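Local atomic coordinates of alginate biosynthesis protein AlgJ (Pseudomonas putida, PDB entry 4O8V), a protein that probably transfers acetyl groups to mannuronate residues of alginate at the periplasmic face of the inner membrane, with AlgI and AlgF as partners. Residues Trp18-Glu23 / Glu70-Glu75; Gln36-Leu41 / Met281-Ser286; Gln50-Gln55 / Asp260-Ala265; Leu251-Tyr256 / Val270-Pro275. All blocks are in the same frame, centred on the assembly; numbering follows the deposited sequence. Where two conformers were deposited one is given.

Contact 1: Trp18-Glu23 / Glu70-Glu75; sequences WLFSDE and EYLGKE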
loop_
_atom_site.group_PDB
_atom_site.type_symbol
_atom_site.label_atom_id
_atom_site.label_comp_id
_atom_site.label_asym_id
_atom_site.label_seq_id
_atom_site.Cartn_x
_atom_site.Cartn_y
_atom_site.Cartn_z
ATOM N N TRP A 18 -14.133 -14.620 8.018
ATOM C CA TRP A 18 -13.224 -13.718 7.283
ATOM C C TRP A 18 -14.003 -13.036 6.141
ATOM O O TRP A 18 -14.890 -13.652 5.548
ATOM C CB TRP A 18 -12.036 -14.505 6.709
ATOM C CG TRP A 18 -10.917 -14.715 7.697
ATOM C CD1 TRP A 18 -10.907 -15.544 8.796
ATOM C CD2 TRP A 18 -9.654 -14.065 7.673
ATOM N NE1 TRP A 18 -9.704 -15.415 9.470
ATOM C CE2 TRP A 18 -8.916 -14.531 8.781
ATOM C CE3 TRP A 18 -9.065 -13.131 6.809
ATOM C CZ2 TRP A 18 -7.618 -14.073 9.062
ATOM C CZ3 TRP A 18 -7.776 -12.688 7.087
ATOM C CH2 TRP A 18 -7.072 -13.160 8.199
ATOM N N LEU A 19 -13.651 -11.792 5.828
ATOM C CA LEU A 19 -14.252 -11.036 4.726
ATOM C C LEU A 19 -13.156 -10.595 3.780
ATOM O O LEU A 19 -12.079 -10.276 4.232
ATOM C CB LEU A 19 -14.974 -9.801 5.245
ATOM C CG LEU A 19 -16.042 -10.051 6.297
ATOM C CD1 LEU A 19 -16.594 -8.693 6.773
ATOM C CD2 LEU A 19 -17.140 -10.902 5.695
ATOM N N PHE A 20 -13.440 -10.526 2.488
ATOM C CA PHE A 20 -12.458 -10.007 1.531
ATOM C C PHE A 20 -13.098 -8.927 0.667
ATOM O O PHE A 20 -14.322 -8.905 0.496
ATOM C CB PHE A 20 -11.915 -11.124 0.639
ATOM C CG PHE A 20 -11.169 -12.213 1.380
ATOM C CD1 PHE A 20 -9.808 -12.118 1.594
ATOM C CD2 PHE A 20 -11.828 -13.348 1.830
ATOM C CE1 PHE A 20 -9.109 -13.146 2.267
ATOM C CE2 PHE A 20 -11.138 -14.373 2.511
ATOM C CZ PHE A 20 -9.777 -14.265 2.724
ATOM N N SER A 21 -12.271 -8.023 0.137
ATOM C CA SER A 21 -12.720 -7.074 -0.885
ATOM C C SER A 21 -12.940 -7.790 -2.203
ATOM O O SER A 21 -12.059 -8.529 -2.651
ATOM C CB SER A 21 -11.680 -5.971 -1.105
ATOM O OG SER A 21 -12.033 -5.225 -2.259
ATOM N N ASP A 22 -14.077 -7.566 -2.855
ATOM C CA ASP A 22 -14.288 -8.218 -4.151
ATOM C C ASP A 22 -13.381 -7.602 -5.224
ATOM O O ASP A 22 -13.278 -8.130 -6.325
ATOM C CB ASP A 22 -15.773 -8.190 -4.571
ATOM C CG ASP A 22 -16.233 -6.845 -5.070
ATOM O OD1 ASP A 22 -15.673 -5.800 -4.667
ATOM O OD2 ASP A 22 -17.180 -6.838 -5.880
ATOM N N GLU A 23 -12.680 -6.519 -4.883
ATOM C CA GLU A 23 -11.695 -5.942 -5.802
ATOM C C GLU A 23 -10.491 -6.878 -5.953
ATOM O O GLU A 23 -9.708 -6.758 -6.903
ATOM C CB GLU A 23 -11.251 -4.549 -5.322
ATOM C CG GLU A 23 -12.370 -3.520 -5.309
ATOM C CD GLU A 23 -11.916 -2.136 -4.835
ATOM O OE1 GLU A 23 -10.814 -2.008 -4.262
ATOM O OE2 GLU A 23 -12.671 -1.168 -5.040
ATOM N N GLU A 70 -6.103 -19.560 2.778
ATOM C CA GLU A 70 -6.657 -20.653 3.563
ATOM C C GLU A 70 -8.022 -20.272 4.134
ATOM O O GLU A 70 -8.754 -21.137 4.619
ATOM C CB GLU A 70 -5.693 -21.075 4.689
ATOM C CG GLU A 70 -5.447 -20.031 5.769
ATOM C CD GLU A 70 -4.165 -19.219 5.525
ATOM O OE1 GLU A 70 -3.863 -18.894 4.353
ATOM O OE2 GLU A 70 -3.454 -18.924 6.512
ATOM N N TYR A 71 -8.369 -18.990 4.069
ATOM C CA TYR A 71 -9.678 -18.552 4.556
ATOM C C TYR A 71 -10.622 -18.188 3.417
ATOM O O TYR A 71 -11.694 -17.641 3.647
ATOM C CB TYR A 71 -9.527 -17.369 5.526
ATOM C CG TYR A 71 -8.819 -17.773 6.802
ATOM C CD1 TYR A 71 -9.316 -18.794 7.598
ATOM C CD2 TYR A 71 -7.643 -17.139 7.201
ATOM C CE1 TYR A 71 -8.668 -19.177 8.762
ATOM C CE2 TYR A 71 -6.980 -17.519 8.359
ATOM C CZ TYR A 71 -7.498 -18.541 9.130
ATOM O OH TYR A 71 -6.862 -18.922 10.291
ATOM N N LEU A 72 -10.227 -18.511 2.189
ATOM C CA LEU A 72 -11.153 -18.419 1.066
ATOM C C LEU A 72 -12.357 -19.319 1.279
ATOM O O LEU A 72 -12.253 -20.460 1.776
ATOM C CB LEU A 72 -10.458 -18.768 -0.247
ATOM C CG LEU A 72 -9.419 -17.711 -0.628
ATOM C CD1 LEU A 72 -8.739 -18.104 -1.916
ATOM C CD2 LEU A 72 -10.067 -16.329 -0.759
ATOM N N GLY A 73 -13.519 -18.803 0.912
ATOM C CA GLY A 73 -14.741 -19.582 1.006
ATOM C C GLY A 73 -15.061 -20.255 -0.311
ATOM O O GLY A 73 -14.167 -20.745 -1.001
ATOM N N LYS A 74 -16.346 -20.285 -0.655
ATOM C CA LYS A 74 -16.798 -20.846 -1.919
ATOM C C LYS A 74 -16.234 -20.084 -3.121
ATOM O O LYS A 74 -15.643 -20.688 -4.019
ATOM C CB LYS A 74 -18.334 -20.866 -1.966
ATOM N N GLU A 75 -16.387 -18.760 -3.122
ATOM C CA GLU A 75 -15.904 -17.939 -4.229
ATOM C C GLU A 75 -14.384 -17.845 -4.246
ATOM O O GLU A 75 -13.767 -17.580 -3.216
ATOM C CB GLU A 75 -16.478 -16.520 -4.157
ATOM C CG GLU A 75 -17.963 -16.397 -4.408
ATOM C CD GLU A 75 -18.409 -14.945 -4.422
ATOM O OE1 GLU A 75 -18.066 -14.226 -5.388
ATOM O OE2 GLU A 75 -19.085 -14.518 -3.459
#
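W18 and Y71 lie face against face. Their rings form an offset stack: the five-membered ring of W18 and the phenol ring sit with centroids 3.8 Å apart and planes only 10° from parallel. The tightest point is W18 CE2 to Y71 CD2 at 3.3 Å, and W18 NE1 lies above the middle of the phenol ring. On the other face of that ring E70 folds back, its CG near the rim, so the tyrosine is sandwiched between the indole and its own chain neighbour.

The CH-pi contacts continue the layer. CB of Y71 stands 3.9 Å from the centroid of the W18 five-membered ring, over the same indole face. L72 turns its CB from strand 19-21, yet with CG anti to the carbonyl carbon (chi1 -68°) the branch bends back and CD2 comes over the F20 ring, 4.2 Å from its centroid.

W18 precedes and F20 lies on strand 19-21, which pairs antiparallel with strand 11-13 in a two-stranded sheet of the SGNH hydrolase-like domain; residues 70-75 belong to the loop after helix 64-67. The side chain of W18 is about 9 Å from that of D120, probably an active-site residue.

A backbone oxygen also approaches F20: Y71 O lies in the plane of the F20 ring at its edge, 3.5 Å from CE2. K64 makes a cation-pi contact with F20.

Contact 2: Gln36-Leu41 / Met281-Ser286; sequences QENLAL and MKNDLS
N38 ND2 is held by two backbone carbonyls of the chain that follows strand 269-275. It donates to the O of M281, a selenomethionine, at 3.0 Å; the bond is fairly straight (162°), and the acceptor lies in the N38 amide plane. The same nitrogen also donates to L279 O, just before the 281-286 segment. At the other end of the amide OD1 accepts from N283 ND2 at 3.0 Å. This bond is bent (138°), with the donor above the N38 carbonyl plane, though N38 OD1 lies in the N283 amide plane; the two amides are 58° apart. A water held by N283 N, 3.2 Å away, adds a weak, long bond to N38 OD1.

One helical turn on, L41 and L285 reach tip to tip, CD1 to CD1 at 3.9 Å. L250 and helix 290-297 line the same apolar patch, with I293 against L285 and L296 against L41. Helix 31-51 is thus tied to an irregular segment between the central-sheet strand 269-275 and the last helix.

The buried N38 amide satisfies the carbonyls of L279 and M281 and takes an N-H of N283, so neutral hydrogen bonds join this loop to helix 31-51.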
loop_
_atom_site.group_PDB
_atom_site.type_symbol
_atom_site.label_atom_id
_atom_site.label_comp_id
_atom_site.label_asym_id
_atom_site.label_seq_id
_atom_site.Cartn_x
_atom_site.Cartn_y
_atom_site.Cartn_z
ATOM N N GLN A 36 -1.439 -1.871 -18.549
ATOM C CA GLN A 36 -0.449 -1.217 -19.404
ATOM C C GLN A 36 -0.414 0.276 -19.094
ATOM O O GLN A 36 0.649 0.875 -18.899
ATOM C CB GLN A 36 -0.776 -1.450 -20.889
ATOM C CG GLN A 36 0.046 -0.616 -21.876
ATOM C CD GLN A 36 -0.318 -0.884 -23.334
ATOM O OE1 GLN A 36 -1.447 -1.266 -23.654
ATOM N NE2 GLN A 36 0.644 -0.688 -24.222
ATOM N N GLU A 37 -1.602 0.861 -19.019
ATOM C CA GLU A 37 -1.741 2.308 -18.896
ATOM C C GLU A 37 -1.198 2.741 -17.526
ATOM O O GLU A 37 -0.362 3.657 -17.426
ATOM C CB GLU A 37 -3.212 2.695 -19.102
ATOM C CG GLU A 37 -3.463 4.097 -19.615
ATOM C CD GLU A 37 -2.766 4.437 -20.942
ATOM O OE1 GLU A 37 -2.523 3.537 -21.781
ATOM O OE2 GLU A 37 -2.470 5.632 -21.145
ATOM N N ASN A 38 -1.636 2.050 -16.474
ATOM C CA ASN A 38 -1.135 2.325 -15.130
ATOM C C ASN A 38 0.383 2.122 -15.005
ATOM O O ASN A 38 1.050 2.899 -14.323
ATOM C CB ASN A 38 -1.858 1.470 -14.088
ATOM C CG ASN A 38 -3.248 1.984 -13.794
ATOM O OD1 ASN A 38 -3.521 3.184 -13.929
ATOM N ND2 ASN A 38 -4.148 1.078 -13.412
ATOM N N LEU A 39 0.937 1.096 -15.651
ATOM C CA LEU A 39 2.381 0.886 -15.593
ATOM C C LEU A 39 3.145 2.014 -16.292
ATOM O O LEU A 39 4.236 2.395 -15.851
ATOM C CB LEU A 39 2.761 -0.446 -16.222
ATOM C CG LEU A 39 2.376 -1.631 -15.340
ATOM C CD1 LEU A 39 2.226 -2.923 -16.170
ATOM C CD2 LEU A 39 3.379 -1.813 -14.200
ATOM N N ALA A 40 2.594 2.521 -17.390
ATOM C CA ALA A 40 3.248 3.626 -18.094
ATOM C C ALA A 40 3.249 4.859 -17.201
ATOM O O ALA A 40 4.212 5.633 -17.183
ATOM C CB ALA A 40 2.555 3.915 -19.433
ATOM N N LEU A 41 2.184 5.035 -16.431
ATOM C CA LEU A 41 2.136 6.147 -15.478
ATOM C C LEU A 41 3.093 5.955 -14.308
ATOM O O LEU A 41 3.750 6.910 -13.873
ATOM C CB LEU A 41 0.710 6.358 -14.974
ATOM C CG LEU A 41 -0.193 6.895 -16.088
ATOM C CD1 LEU A 41 -1.651 6.853 -15.660
ATOM C CD2 LEU A 41 0.250 8.315 -16.433
HETATM N N MSE A 281 -7.145 -1.502 -12.327
HETATM C CA MSE A 281 -8.302 -0.636 -12.091
HETATM C C MSE A 281 -8.148 0.745 -12.723
HETATM O O MSE A 281 -7.053 1.297 -12.785
HETATM C CB MSE A 281 -8.568 -0.503 -10.585
HETATM C CG MSE A 281 -9.013 -1.815 -9.964
HETATM SE SE MSE A 281 -9.292 -1.739 -8.000
HETATM C CE MSE A 281 -10.853 -0.544 -8.062
ATOM N N LYS A 282 -9.263 1.311 -13.173
ATOM C CA LYS A 282 -9.224 2.614 -13.840
ATOM C C LYS A 282 -9.010 3.740 -12.846
ATOM O O LYS A 282 -9.535 3.729 -11.744
ATOM C CB LYS A 282 -10.507 2.850 -14.638
ATOM C CG LYS A 282 -10.491 4.121 -15.474
ATOM C CD LYS A 282 -10.778 3.809 -16.946
ATOM C CE LYS A 282 -11.041 5.067 -17.765
ATOM N NZ LYS A 282 -12.381 5.654 -17.483
ATOM N N ASN A 283 -8.195 4.708 -13.230
ATOM C CA ASN A 283 -8.020 5.900 -12.425
ATOM C C ASN A 283 -8.641 7.075 -13.125
ATOM O O ASN A 283 -8.511 7.216 -14.340
ATOM C CB ASN A 283 -6.549 6.151 -12.162
ATOM C CG ASN A 283 -5.997 5.180 -11.175
ATOM O OD1 ASN A 283 -6.419 5.180 -10.030
ATOM N ND2 ASN A 283 -5.097 4.321 -11.612
ATOM N N ASP A 284 -9.328 7.914 -12.370
ATOM C CA ASP A 284 -9.960 9.078 -12.965
ATOM C C ASP A 284 -8.925 10.201 -13.079
ATOM O O ASP A 284 -8.562 10.829 -12.079
ATOM C CB ASP A 284 -11.171 9.509 -12.134
ATOM C CG ASP A 284 -11.817 10.781 -12.646
ATOM O OD1 ASP A 284 -11.540 11.205 -13.791
ATOM O OD2 ASP A 284 -12.629 11.357 -11.894
ATOM N N LEU A 285 -8.450 10.440 -14.300
ATOM C CA LEU A 285 -7.455 11.477 -14.548
ATOM C C LEU A 285 -8.067 12.755 -15.111
ATOM O O LEU A 285 -7.340 13.627 -15.601
ATOM C CB LEU A 285 -6.384 10.968 -15.511
ATOM C CG LEU A 285 -5.701 9.669 -15.062
ATOM C CD1 LEU A 285 -4.711 9.234 -16.128
ATOM C CD2 LEU A 285 -5.013 9.863 -13.746
ATOM N N SER A 286 -9.391 12.864 -15.036
ATOM C CA SER A 286 -10.107 13.957 -15.699
ATOM C C SER A 286 -9.675 15.325 -15.183
ATOM O O SER A 286 -9.825 16.321 -15.887
ATOM C CB SER A 286 -11.618 13.803 -15.528
ATOM O OG SER A 286 -11.977 13.882 -14.160
HETATM O O HOH W 1 -6.328 4.095 -15.727
#

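Contact 3: Gln50-Gln55 / Asp260-Ala265; sequences QQHGSQ and DAFKNA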
loop_
_atom_site.group_PDB
_atom_site.type_symbol
_atom_site.label_atom_id
_atom_site.label_comp_id
_atom_site.label_asym_id
_atom_site.label_seq_id
_atom_site.Cartn_x
_atom_site.Cartn_y
_atom_site.Cartn_z
ATOM N N GLN A 50 13.155 10.830 -10.297
ATOM C CA GLN A 50 14.599 10.730 -10.475
ATOM C C GLN A 50 15.165 12.054 -10.976
ATOM O O GLN A 50 16.241 12.476 -10.545
ATOM C CB GLN A 50 14.957 9.592 -11.434
ATOM C CG GLN A 50 16.460 9.432 -11.666
ATOM C CD GLN A 50 16.850 8.030 -12.115
ATOM O OE1 GLN A 50 16.655 7.661 -13.273
ATOM N NE2 GLN A 50 17.413 7.247 -11.197
ATOM N N GLN A 51 14.424 12.718 -11.858
ATOM C CA GLN A 51 14.852 13.988 -12.427
ATOM C C GLN A 51 14.943 15.115 -11.402
ATOM O O GLN A 51 15.660 16.102 -11.623
ATOM C CB GLN A 51 13.923 14.374 -13.571
ATOM C CG GLN A 51 14.248 13.590 -14.826
ATOM C CD GLN A 51 13.103 13.538 -15.809
ATOM O OE1 GLN A 51 12.151 14.329 -15.732
ATOM N NE2 GLN A 51 13.177 12.591 -16.740
ATOM N N HIS A 52 14.235 14.956 -10.295
ATOM C CA HIS A 52 14.295 15.887 -9.174
ATOM C C HIS A 52 15.234 15.388 -8.086
ATOM O O HIS A 52 15.301 15.971 -7.007
ATOM C CB HIS A 52 12.893 16.103 -8.590
ATOM C CG HIS A 52 12.011 16.934 -9.466
ATOM N ND1 HIS A 52 11.615 16.523 -10.721
ATOM C CD2 HIS A 52 11.485 18.168 -9.289
ATOM C CE1 HIS A 52 10.870 17.464 -11.276
ATOM N NE2 HIS A 52 10.774 18.472 -10.427
ATOM N N GLY A 53 15.922 14.284 -8.363
ATOM C CA GLY A 53 16.865 13.709 -7.421
ATOM C C GLY A 53 16.252 12.845 -6.335
ATOM O O GLY A 53 16.889 12.635 -5.302
ATOM N N SER A 54 15.023 12.363 -6.554
ATOM C CA SER A 54 14.343 11.457 -5.621
ATOM C C SER A 54 14.342 10.009 -6.113
ATOM O O SER A 54 13.988 9.743 -7.264
ATOM C CB SER A 54 12.883 11.881 -5.395
ATOM O OG SER A 54 12.795 13.152 -4.795
ATOM N N GLN A 55 14.731 9.088 -5.235
ATOM C CA GLN A 55 14.694 7.661 -5.537
ATOM C C GLN A 55 13.347 7.067 -5.153
ATOM O O GLN A 55 12.883 7.215 -4.017
ATOM C CB GLN A 55 15.809 6.907 -4.805
ATOM C CG GLN A 55 17.210 7.231 -5.291
ATOM C CD GLN A 55 17.493 6.683 -6.682
ATOM O OE1 GLN A 55 16.787 5.799 -7.173
ATOM N NE2 GLN A 55 18.532 7.205 -7.321
ATOM N N ASP A 260 3.864 21.991 -3.872
ATOM C CA ASP A 260 4.963 22.847 -3.454
ATOM C C ASP A 260 5.996 22.068 -2.640
ATOM O O ASP A 260 7.196 22.321 -2.762
ATOM C CB ASP A 260 4.431 24.034 -2.653
ATOM C CG ASP A 260 3.833 25.115 -3.540
ATOM O OD1 ASP A 260 3.547 24.837 -4.723
ATOM O OD2 ASP A 260 3.651 26.247 -3.053
ATOM N N ALA A 261 5.534 21.115 -1.827
ATOM C CA ALA A 261 6.432 20.319 -0.997
ATOM C C ALA A 261 7.484 19.602 -1.835
ATOM O O ALA A 261 8.673 19.652 -1.537
ATOM C CB ALA A 261 5.651 19.315 -0.178
ATOM N N PHE A 262 7.037 18.951 -2.899
ATOM C CA PHE A 262 7.946 18.246 -3.786
ATOM C C PHE A 262 8.816 19.191 -4.626
ATOM O O PHE A 262 10.015 18.985 -4.744
ATOM C CB PHE A 262 7.164 17.335 -4.712
ATOM C CG PHE A 262 8.019 16.631 -5.704
ATOM C CD1 PHE A 262 8.972 15.712 -5.280
ATOM C CD2 PHE A 262 7.888 16.892 -7.058
ATOM C CE1 PHE A 262 9.777 15.065 -6.191
ATOM C CE2 PHE A 262 8.675 16.237 -7.977
ATOM C CZ PHE A 262 9.623 15.318 -7.544
ATOM N N LYS A 263 8.189 20.199 -5.229
ATOM C CA LYS A 263 8.884 21.128 -6.118
ATOM C C LYS A 263 9.964 21.920 -5.389
ATOM O O LYS A 263 10.954 22.319 -6.000
ATOM C CB LYS A 263 7.892 22.100 -6.774
ATOM C CG LYS A 263 7.101 21.507 -7.939
ATOM C CD LYS A 263 6.028 22.469 -8.439
ATOM C CE LYS A 263 5.107 21.796 -9.439
ATOM N NZ LYS A 263 3.954 22.667 -9.788
ATOM N N ASN A 264 9.785 22.144 -4.090
ATOM C CA ASN A 264 10.705 23.016 -3.358
ATOM C C ASN A 264 11.677 22.283 -2.451
ATOM O O ASN A 264 12.601 22.886 -1.908
ATOM C CB ASN A 264 9.919 24.031 -2.534
ATOM C CG ASN A 264 9.372 25.158 -3.380
ATOM O OD1 ASN A 264 10.026 25.618 -4.317
ATOM N ND2 ASN A 264 8.163 25.606 -3.060
ATOM N N ALA A 265 11.473 20.984 -2.287
ATOM C CA ALA A 265 12.312 20.208 -1.381
ATOM C C ALA A 265 12.124 18.724 -1.656
ATOM O O ALA A 265 11.548 18.000 -0.843
#
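F262 packs obliquely against one face of the H52 imidazole, and there the contact is tight: CZ comes within 3.5 Å of H52 CG, while CE2 lies over the ring centre. The two ring planes are at 34° and their centroids 4.7 Å apart. CG of F262 is anti to the backbone N (chi1 177°), which carries the ring off helix 260-264 to the other segment. S54 meets the ring at its edge, OG near the plane and 3.8 Å from CE1; that hydroxyl is hydrogen-bonded to P267 O.

The receiving segment is the end of helix 31-51, closed by a Schellman motif in which G53, at positive phi, is the C-prime residue and its N bonds to Q50 O at 2.9 Å. From here the chain passes into strand 55-61 of the parallel sheet. L49 and Y256 also touch F262, so its ring is buried between helix ends. With F262 cut back to alanine, a gap would probably open against the imidazole face and beside S54 OG, leaving H52 more dependent on its bond to T48 O.

Towards solvent the contact is looser. H52 is exposed, and its ND1 makes that bond to T48 O; the exposed K263 points its CB away from the helix end, its CG 5.4 Å from H52 NE2.

Contact 4: Leu251-Tyr256 / Val270-Pro275; sequences LPMLKY and VVWEFP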
loop_
_atom_site.group_PDB
_atom_site.type_symbol
_atom_site.label_atom_id
_atom_site.label_comp_id
_atom_site.label_asym_id
_atom_site.label_seq_id
_atom_site.Cartn_x
_atom_site.Cartn_y
_atom_site.Cartn_z
ATOM N N LEU A 251 -3.663 8.759 -7.736
ATOM C CA LEU A 251 -4.053 10.164 -7.580
ATOM C C LEU A 251 -3.272 10.893 -6.475
ATOM O O LEU A 251 -2.843 12.031 -6.672
ATOM C CB LEU A 251 -5.567 10.284 -7.332
ATOM C CG LEU A 251 -6.427 10.598 -8.567
ATOM C CD1 LEU A 251 -6.103 9.661 -9.708
ATOM C CD2 LEU A 251 -7.918 10.529 -8.242
ATOM N N PRO A 252 -3.074 10.259 -5.304
ATOM C CA PRO A 252 -2.223 10.960 -4.341
ATOM C C PRO A 252 -0.785 11.144 -4.820
ATOM O O PRO A 252 -0.172 12.140 -4.427
ATOM C CB PRO A 252 -2.254 10.046 -3.098
ATOM C CG PRO A 252 -3.517 9.298 -3.216
ATOM C CD PRO A 252 -3.672 9.049 -4.712
HETATM N N MSE A 253 -0.253 10.231 -5.633
HETATM C CA MSE A 253 1.102 10.429 -6.156
HETATM C C MSE A 253 1.136 11.580 -7.153
HETATM O O MSE A 253 2.057 12.402 -7.116
HETATM C CB MSE A 253 1.652 9.166 -6.814
HETATM C CG MSE A 253 2.994 9.378 -7.491
HETATM SE SE MSE A 253 4.419 10.017 -6.270
HETATM C CE MSE A 253 4.760 8.295 -5.506
ATOM N N LEU A 254 0.137 11.666 -8.036
ATOM C CA LEU A 254 0.131 12.787 -8.995
ATOM C C LEU A 254 -0.028 14.133 -8.271
ATOM O O LEU A 254 0.609 15.143 -8.643
ATOM C CB LEU A 254 -0.963 12.588 -10.045
ATOM C CG LEU A 254 -0.906 11.239 -10.778
ATOM C CD1 LEU A 254 -2.097 11.093 -11.731
ATOM C CD2 LEU A 254 0.408 11.105 -11.532
ATOM N N LYS A 255 -0.860 14.152 -7.234
ATOM C CA LYS A 255 -1.015 15.346 -6.412
ATOM C C LYS A 255 0.316 15.748 -5.792
ATOM O O LYS A 255 0.703 16.920 -5.821
ATOM C CB LYS A 255 -2.062 15.116 -5.321
ATOM C CG LYS A 255 -2.236 16.274 -4.355
ATOM C CD LYS A 255 -3.516 16.099 -3.554
ATOM C CE LYS A 255 -3.499 16.908 -2.275
ATOM N NZ LYS A 255 -4.738 16.652 -1.484
ATOM N N TYR A 256 1.022 14.766 -5.242
ATOM C CA TYR A 256 2.331 15.020 -4.638
ATOM C C TYR A 256 3.329 15.642 -5.631
ATOM O O TYR A 256 4.034 16.603 -5.301
ATOM C CB TYR A 256 2.921 13.719 -4.066
ATOM C CG TYR A 256 4.287 13.949 -3.466
ATOM C CD1 TYR A 256 4.449 14.780 -2.374
ATOM C CD2 TYR A 256 5.411 13.347 -4.006
ATOM C CE1 TYR A 256 5.700 14.997 -1.829
ATOM C CE2 TYR A 256 6.661 13.563 -3.480
ATOM C CZ TYR A 256 6.804 14.375 -2.398
ATOM O OH TYR A 256 8.062 14.570 -1.875
ATOM N N VAL A 270 11.290 8.411 -2.010
ATOM C CA VAL A 270 9.835 8.374 -1.922
ATOM C C VAL A 270 9.384 6.916 -1.840
ATOM O O VAL A 270 9.680 6.110 -2.729
ATOM C CB VAL A 270 9.162 9.055 -3.116
ATOM C CG1 VAL A 270 7.632 8.874 -3.044
ATOM C CG2 VAL A 270 9.540 10.529 -3.181
ATOM N N VAL A 271 8.693 6.579 -0.761
ATOM C CA VAL A 271 8.105 5.253 -0.638
ATOM C C VAL A 271 6.681 5.354 -1.172
ATOM O O VAL A 271 5.880 6.166 -0.690
ATOM C CB VAL A 271 8.098 4.753 0.822
ATOM C CG1 VAL A 271 7.300 3.432 0.945
ATOM C CG2 VAL A 271 9.491 4.575 1.336
ATOM N N TRP A 272 6.369 4.545 -2.182
ATOM C CA TRP A 272 5.059 4.590 -2.832
ATOM C C TRP A 272 4.326 3.270 -2.593
ATOM O O TRP A 272 4.658 2.250 -3.201
ATOM C CB TRP A 272 5.213 4.824 -4.329
ATOM C CG TRP A 272 3.925 5.067 -5.048
ATOM C CD1 TRP A 272 2.672 5.205 -4.498
ATOM C CD2 TRP A 272 3.756 5.223 -6.470
ATOM N NE1 TRP A 272 1.746 5.438 -5.486
ATOM C CE2 TRP A 272 2.381 5.443 -6.704
ATOM C CE3 TRP A 272 4.631 5.188 -7.555
ATOM C CZ2 TRP A 272 1.855 5.642 -7.997
ATOM C CZ3 TRP A 272 4.117 5.381 -8.839
ATOM C CH2 TRP A 272 2.737 5.603 -9.044
ATOM N N GLU A 273 3.340 3.312 -1.708
ATOM C CA GLU A 273 2.554 2.131 -1.353
ATOM C C GLU A 273 1.393 1.963 -2.346
ATOM O O GLU A 273 0.580 2.873 -2.558
ATOM C CB GLU A 273 2.077 2.247 0.096
ATOM C CG GLU A 273 0.970 1.276 0.463
ATOM C CD GLU A 273 -0.410 1.925 0.430
ATOM O OE1 GLU A 273 -0.585 3.022 1.026
ATOM O OE2 GLU A 273 -1.334 1.327 -0.166
ATOM N N PHE A 274 1.357 0.795 -2.985
ATOM C CA PHE A 274 0.519 0.536 -4.155
ATOM C C PHE A 274 0.006 -0.907 -4.054
ATOM O O PHE A 274 0.694 -1.845 -4.457
ATOM C CB PHE A 274 1.339 0.755 -5.451
ATOM C CG PHE A 274 0.506 0.939 -6.703
ATOM C CD1 PHE A 274 -0.482 0.024 -7.053
ATOM C CD2 PHE A 274 0.715 2.050 -7.542
ATOM C CE1 PHE A 274 -1.235 0.198 -8.228
ATOM C CE2 PHE A 274 -0.046 2.241 -8.704
ATOM C CZ PHE A 274 -1.030 1.316 -9.043
ATOM N N PRO A 275 -1.190 -1.100 -3.490
ATOM C CA PRO A 275 -1.700 -2.465 -3.340
ATOM C C PRO A 275 -1.963 -3.127 -4.711
ATOM O O PRO A 275 -2.398 -2.446 -5.643
ATOM C CB PRO A 275 -3.013 -2.274 -2.553
ATOM C CG PRO A 275 -2.831 -0.928 -1.842
ATOM C CD PRO A 275 -2.086 -0.098 -2.889
#
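The side chain of M253, a selenomethionine, leaves helix 250-257 with CG anti to the backbone N (chi1 174°), then bends at chi2 and chi3, which lays the methyl CE over the W272 indole. W272 has its own CG anti to N (chi1 -172°), carrying the indole out towards that helix. This is a Met-aromatic contact in the core of the alpha/beta SGNH fold: a helix packs on strand 269-275, an inner strand of the parallel sheet, with segment axes 10.2 Å apart and near antiparallel (157°).

CE sits 3.5 Å from the centroid of the five-membered ring, and SE stands 5.0 Å from the centroid of the six-membered ring, above its face but at a distance. F274 takes the opposite indole face, while W272 NE1 donates to P249 O. Replacing W272 by a leucine would probably leave that carbonyl without its donor and the M253 methyl without an aromatic face.

Nearer the start of the strand V270 uses both branches: CG1 touches M253 CE at 3.8 Å, and CG2 meets Y256 CE2 at 4.2 Å.

How the contacts relate
Contact 4 bridges contacts 2 and 3, its centre about 13 Å from each of theirs: L285 packs on L254, and Q55 O probably bonds to V270 N where strands 55-61 and 269-275 run side by side. Helix 31-51 serves contacts 2 and 3, whose centres are about 22 Å apart. Contact 1, on the small antiparallel sheet, touches only contact 2, through E23 against M281, and lies across the chain's centre from contact 3, about 40 Å between centres. Along the chain, contact 1 closes before contact 4 opens, and contacts 3 and 4 alternate. Contacts 2 to 4 thus join early and late parts of the sequence around the parallel sheet of the SGNH hydrolase-like domain.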